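Local coordinates for protein glyoxalase 3 (Candida albicans, PDB 4LRU) that converts the toxic metabolite methylglyoxal to D-lactate in a single step without glutathione, and so detoxifies methylglyoxal made in the cell, at residues I124-Y129 against E155-G160; A143-L148 against I216-N221. One frame throughout, in Å; residues are numbered along the deposited sequence.

Contact 1: I124-Y129 against E155-G160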
loop_
_atom_site.group_PDB
_atom_site.type_symbol
_atom_site.label_atom_id
_atom_site.label_comp_id
_atom_site.label_asym_id
_atom_site.label_seq_id
_atom_site.Cartn_x
_atom_site.Cartn_y
_atom_site.Cartn_z
ATOM N N ILE A 124 9.821 7.684 5.615
ATOM C CA ILE A 124 8.953 7.236 6.717
ATOM C C ILE A 124 9.027 5.707 6.858
ATOM O O ILE A 124 9.221 5.182 7.965
ATOM C CB ILE A 124 7.496 7.708 6.575
ATOM C CG1 ILE A 124 7.454 9.233 6.458
ATOM C CG2 ILE A 124 6.672 7.183 7.759
ATOM C CD1 ILE A 124 6.075 9.821 6.230
ATOM N N ALA A 125 8.962 4.999 5.739
ATOM C CA ALA A 125 9.087 3.535 5.761
ATOM C C ALA A 125 10.390 3.064 6.404
ATOM O O ALA A 125 10.385 2.163 7.251
ATOM C CB ALA A 125 8.968 2.975 4.362
ATOM N N THR A 126 11.523 3.650 6.017
ATOM C CA THR A 126 12.802 3.168 6.547
ATOM C C THR A 126 12.959 3.561 8.018
ATOM O O THR A 126 13.604 2.841 8.795
ATOM C CB THR A 126 14.028 3.657 5.732
ATOM O OG1 THR A 126 14.048 5.093 5.661
ATOM C CG2 THR A 126 14.012 3.067 4.336
ATOM N N THR A 127 12.405 4.717 8.396
ATOM C CA THR A 127 12.466 5.161 9.776
ATOM C C THR A 127 11.681 4.192 10.652
ATOM O O THR A 127 12.163 3.745 11.702
ATOM C CB THR A 127 11.935 6.604 9.918
ATOM O OG1 THR A 127 12.803 7.485 9.191
ATOM C CG2 THR A 127 11.900 7.030 11.348
ATOM N N VAL A 128 10.493 3.837 10.179
ATOM C CA VAL A 128 9.650 2.833 10.846
ATOM C C VAL A 128 10.392 1.510 10.972
ATOM O O VAL A 128 10.486 0.947 12.064
ATOM C CB VAL A 128 8.338 2.611 10.081
ATOM C CG1 VAL A 128 7.625 1.357 10.577
ATOM C CG2 VAL A 128 7.442 3.831 10.215
ATOM N N TYR A 129 10.981 1.041 9.870
ATOM C CA TYR A 129 11.659 -0.252 9.889
ATOM C C TYR A 129 12.870 -0.256 10.809
ATOM O O TYR A 129 13.142 -1.252 11.470
ATOM C CB TYR A 129 12.076 -0.677 8.479
ATOM C CG TYR A 129 12.465 -2.134 8.378
ATOM C CD1 TYR A 129 11.520 -3.130 8.521
ATOM C CD2 TYR A 129 13.776 -2.505 8.159
ATOM C CE1 TYR A 129 11.869 -4.465 8.438
ATOM C CE2 TYR A 129 14.136 -3.832 8.062
ATOM C CZ TYR A 129 13.175 -4.811 8.206
ATOM O OH TYR A 129 13.552 -6.141 8.139
ATOM N N GLU A 155 21.979 -1.856 1.868
ATOM C CA GLU A 155 21.428 -2.719 0.823
ATOM C C GLU A 155 19.926 -2.519 0.734
ATOM O O GLU A 155 19.308 -1.958 1.639
ATOM C CB GLU A 155 21.762 -4.193 1.103
ATOM C CG GLU A 155 23.244 -4.520 1.030
ATOM C CD GLU A 155 23.732 -4.878 -0.382
ATOM O OE1 GLU A 155 22.898 -4.977 -1.304
ATOM O OE2 GLU A 155 24.956 -5.042 -0.571
ATOM N N PRO A 156 19.316 -2.944 -0.380
ATOM C CA PRO A 156 17.875 -2.794 -0.490
ATOM C C PRO A 156 17.158 -3.360 0.727
ATOM O O PRO A 156 17.512 -4.441 1.224
ATOM C CB PRO A 156 17.542 -3.585 -1.752
ATOM C CG PRO A 156 18.767 -3.422 -2.594
ATOM C CD PRO A 156 19.922 -3.437 -1.631
ATOM N N LEU A 157 16.192 -2.611 1.230
ATOM C CA LEU A 157 15.460 -3.018 2.417
ATOM C C LEU A 157 14.879 -4.439 2.314
ATOM O O LEU A 157 14.854 -5.177 3.298
ATOM C CB LEU A 157 14.360 -2.006 2.703
ATOM C CG LEU A 157 13.704 -2.176 4.079
ATOM C CD1 LEU A 157 13.307 -0.816 4.633
ATOM C CD2 LEU A 157 12.496 -3.077 3.992
ATOM N N ILE A 158 14.423 -4.826 1.124
ATOM C CA ILE A 158 13.885 -6.167 0.930
ATOM C C ILE A 158 14.856 -7.166 0.331
ATOM O O ILE A 158 14.455 -8.270 -0.015
ATOM C CB ILE A 158 12.570 -6.174 0.132
ATOM C CG1 ILE A 158 12.773 -5.663 -1.301
ATOM C CG2 ILE A 158 11.523 -5.380 0.880
ATOM C CD1 ILE A 158 11.578 -5.889 -2.217
ATOM N N LYS A 159 16.134 -6.826 0.256
ATOM C CA LYS A 159 17.123 -7.806 -0.205
ATOM C C LYS A 159 17.053 -9.037 0.688
ATOM O O LYS A 159 17.123 -8.922 1.900
ATOM C CB LYS A 159 18.551 -7.248 -0.182
ATOM C CG LYS A 159 19.585 -8.233 -0.710
ATOM C CD LYS A 159 20.941 -7.590 -0.948
ATOM C CE LYS A 159 21.977 -8.549 -1.525
ATOM N NZ LYS A 159 21.605 -9.068 -2.872
ATOM N N GLY A 160 16.923 -10.212 0.087
ATOM C CA GLY A 160 16.944 -11.461 0.848
ATOM C C GLY A 160 15.657 -11.745 1.617
ATOM O O GLY A 160 15.608 -12.713 2.395
#
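Leu157 lies over one face of the Tyr129 ring. Its CG is 4.1 Å from Tyr129 CD2, and its methyl CD1 comes slightly closer, 3.9 Å from the same ring atom. CD1 also sits 4.0 Å from Tyr129 CB, so this methyl meets the root of the ring, at CB and CD2, rather than the phenol end. The same methyl meets Thr126 CG2 at 4.0 Å. One leucine methyl thus touches two side chains of the helix, three residues apart. Tyr129 CG stands anti to the backbone N (chi1 -166°), which swings the ring out across the Leu157 side chain. These residues join helix 119-130, which packs beside strand 134-138 of the central sheet of the DJ-1/PfpI fold, to the segment that follows the short strand 155-156. Leu157 is the second residue of a type I beta turn, Pro156 to Lys159, closed by Lys159 N to Pro156 O at 2.9 Å. The polar end of Thr126 is turned back to its own helix, where OG1 bonds to Lys123 O, leaving the methyl to meet Leu157 and Leu148. Arg215 makes a cation-pi contact with the Tyr129 ring and also bonds to the Tyr129 carbonyl oxygen.

Contact 2: A143-L148 against I216-N221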
loop_
_atom_site.group_PDB
_atom_site.type_symbol
_atom_site.label_atom_id
_atom_site.label_comp_id
_atom_site.label_asym_id
_atom_site.label_seq_id
_atom_site.Cartn_x
_atom_site.Cartn_y
_atom_site.Cartn_z
ATOM N N ALA A 143 5.734 -1.501 -4.619
ATOM C CA ALA A 143 6.539 -0.565 -5.407
ATOM C C ALA A 143 7.269 0.434 -4.511
ATOM O O ALA A 143 8.285 0.985 -4.919
ATOM C CB ALA A 143 5.680 0.160 -6.431
ATOM N N ILE A 144 6.778 0.639 -3.289
ATOM C CA ILE A 144 7.476 1.488 -2.324
ATOM C C ILE A 144 8.889 0.985 -2.026
ATOM O O ILE A 144 9.777 1.754 -1.653
ATOM C CB ILE A 144 6.661 1.665 -1.025
ATOM C CG1 ILE A 144 7.123 2.914 -0.261
ATOM C CG2 ILE A 144 6.751 0.416 -0.163
ATOM C CD1 ILE A 144 6.705 4.233 -0.868
ATOM N N PHE A 145 9.116 -0.309 -2.209
ATOM C CA PHE A 145 10.418 -0.886 -1.911
ATOM C C PHE A 145 11.390 -0.768 -3.082
ATOM O O PHE A 145 12.573 -1.101 -2.975
ATOM C CB PHE A 145 10.273 -2.373 -1.543
ATOM C CG PHE A 145 9.390 -2.628 -0.348
ATOM C CD1 PHE A 145 9.693 -2.084 0.883
ATOM C CD2 PHE A 145 8.270 -3.445 -0.460
ATOM C CE1 PHE A 145 8.897 -2.332 1.990
ATOM C CE2 PHE A 145 7.458 -3.681 0.634
ATOM C CZ PHE A 145 7.767 -3.119 1.858
ATOM N N GLU A 146 10.884 -0.342 -4.231
ATOM C CA GLU A 146 11.733 -0.156 -5.385
ATOM C C GLU A 146 12.652 1.051 -5.144
ATOM O O GLU A 146 12.201 2.108 -4.711
ATOM C CB GLU A 146 10.880 0.036 -6.649
ATOM C CG GLU A 146 11.707 0.059 -7.918
ATOM C CD GLU A 146 10.889 0.244 -9.183
ATOM O OE1 GLU A 146 9.704 -0.119 -9.179
ATOM O OE2 GLU A 146 11.458 0.743 -10.184
ATOM N N ASN A 147 13.940 0.859 -5.394
ATOM C CA ASN A 147 14.971 1.874 -5.129
ATOM C C ASN A 147 15.173 2.200 -3.658
ATOM O O ASN A 147 15.766 3.232 -3.327
ATOM C CB ASN A 147 14.681 3.182 -5.874
ATOM C CG ASN A 147 14.402 2.967 -7.342
ATOM O OD1 ASN A 147 15.150 2.272 -8.030
ATOM N ND2 ASN A 147 13.330 3.583 -7.840
ATOM N N LEU A 148 14.716 1.337 -2.759
ATOM C CA LEU A 148 14.745 1.683 -1.338
ATOM C C LEU A 148 15.839 0.933 -0.596
ATOM O O LEU A 148 15.729 -0.271 -0.348
ATOM C CB LEU A 148 13.405 1.420 -0.675
ATOM C CG LEU A 148 13.288 1.910 0.764
ATOM C CD1 LEU A 148 13.663 3.386 0.865
ATOM C CD2 LEU A 148 11.894 1.656 1.287
ATOM N N ILE A 216 8.266 -7.339 7.743
ATOM C CA ILE A 216 7.772 -6.954 6.421
ATOM C C ILE A 216 6.563 -7.816 6.097
ATOM O O ILE A 216 6.643 -9.043 6.125
ATOM C CB ILE A 216 8.840 -7.179 5.352
ATOM C CG1 ILE A 216 10.095 -6.384 5.716
ATOM C CG2 ILE A 216 8.308 -6.778 3.986
ATOM C CD1 ILE A 216 11.280 -6.661 4.828
ATOM N N VAL A 217 5.443 -7.164 5.809
ATOM C CA VAL A 217 4.193 -7.870 5.531
ATOM C C VAL A 217 3.606 -7.350 4.227
ATOM O O VAL A 217 3.408 -6.143 4.050
ATOM C CB VAL A 217 3.173 -7.689 6.667
ATOM C CG1 VAL A 217 1.895 -8.442 6.363
ATOM C CG2 VAL A 217 3.766 -8.139 7.986
ATOM N N THR A 218 3.353 -8.253 3.293
ATOM C CA THR A 218 2.765 -7.844 2.028
ATOM C C THR A 218 1.565 -8.706 1.670
ATOM O O THR A 218 1.462 -9.851 2.110
ATOM C CB THR A 218 3.805 -7.921 0.894
ATOM O OG1 THR A 218 4.482 -9.184 0.929
ATOM C CG2 THR A 218 4.846 -6.812 1.045
ATOM N N GLY A 219 0.669 -8.145 0.854
ATOM C CA GLY A 219 -0.498 -8.863 0.340
ATOM C C GLY A 219 -0.716 -8.632 -1.141
ATOM O O GLY A 219 -0.174 -7.694 -1.726
ATOM N N VAL A 220 -1.541 -9.468 -1.757
ATOM C CA VAL A 220 -1.541 -9.569 -3.220
ATOM C C VAL A 220 -2.375 -8.489 -3.934
ATOM O O VAL A 220 -2.022 -8.033 -5.032
ATOM C CB VAL A 220 -2.033 -10.950 -3.658
ATOM C CG1 VAL A 220 -2.076 -11.050 -5.176
ATOM C CG2 VAL A 220 -1.121 -12.019 -3.081
ATOM N N ASN A 221 -3.504 -8.121 -3.345
ATOM C CA ASN A 221 -4.641 -7.593 -4.103
ATOM C C ASN A 221 -5.694 -6.972 -3.188
ATOM O O ASN A 221 -5.569 -7.012 -1.966
ATOM C CB ASN A 221 -5.271 -8.714 -4.948
ATOM C CG ASN A 221 -5.596 -9.956 -4.125
ATOM O OD1 ASN A 221 -5.891 -9.849 -2.931
ATOM N ND2 ASN A 221 -5.482 -11.129 -4.728
#
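Phe145 packs its ring against two side chains of strand 216-219. All the contacts between the segments are apolar. Thr218 CG2 comes to the ring edge, near the ring plane, and lies 4.1 Å from Phe145 CE2. Ile216 CG2 approaches the ring obliquely and lies 4.3 Å from Phe145 CZ. Ile216 and Thr218 are two apart on the strand, so both point to the same side of the sheet. Val217 points the other way, to helix 225-236. Phe145 CG is anti to its carbonyl carbon (chi1 -59°), and this brings the CE2-CZ side of the ring to the strand. One face of the ring is covered from within its own segment, by Ile144 CG2, 3.9 Å above the plane and over its centre.

No hydrogen bond crosses between the segments. Thr218 OG1 hydrogen-bonds to Thr164 N, while its methyl serves Phe145. In the loop, Glu146 N bonds to Ala143 O at 3.0 Å, and a type II beta turn runs from Phe145 to Leu148. Glu146 makes a salt bridge to Lys194.

Strand 216-219 runs parallel to strand 134-138 in the central sheet. The 3-10 segment follows closely after Cys139 and His140, inferred active-site residues. The packing of this loop on one side of the central sheet belongs to the DJ-1/PfpI fold, near its probable active-site cysteine.

Overall arrangement
The centres of contact 1 and contact 2 are 10 Å apart, and along the chain a segment of one contact is followed by a segment of the other. The two contacts touch at several points. Leu157 N probably bonds to Leu148 O (2.9 Å), tying 155-160 to 143-148. Ile158 CG2 packs 3.7 Å from Phe145 CG, and Tyr129 CE1 lies 3.8 Å from Ile216 CG1. Thr126 CG2 also touches Leu148 CD1. Contact 2 is the closer to the probable active site: the Thr218 side chain is about 9 Å from that of Cys139, and the Phe145 side chain about 10 Å from that of His140. Contact 1 lies farther out, away from the probable active-site residues.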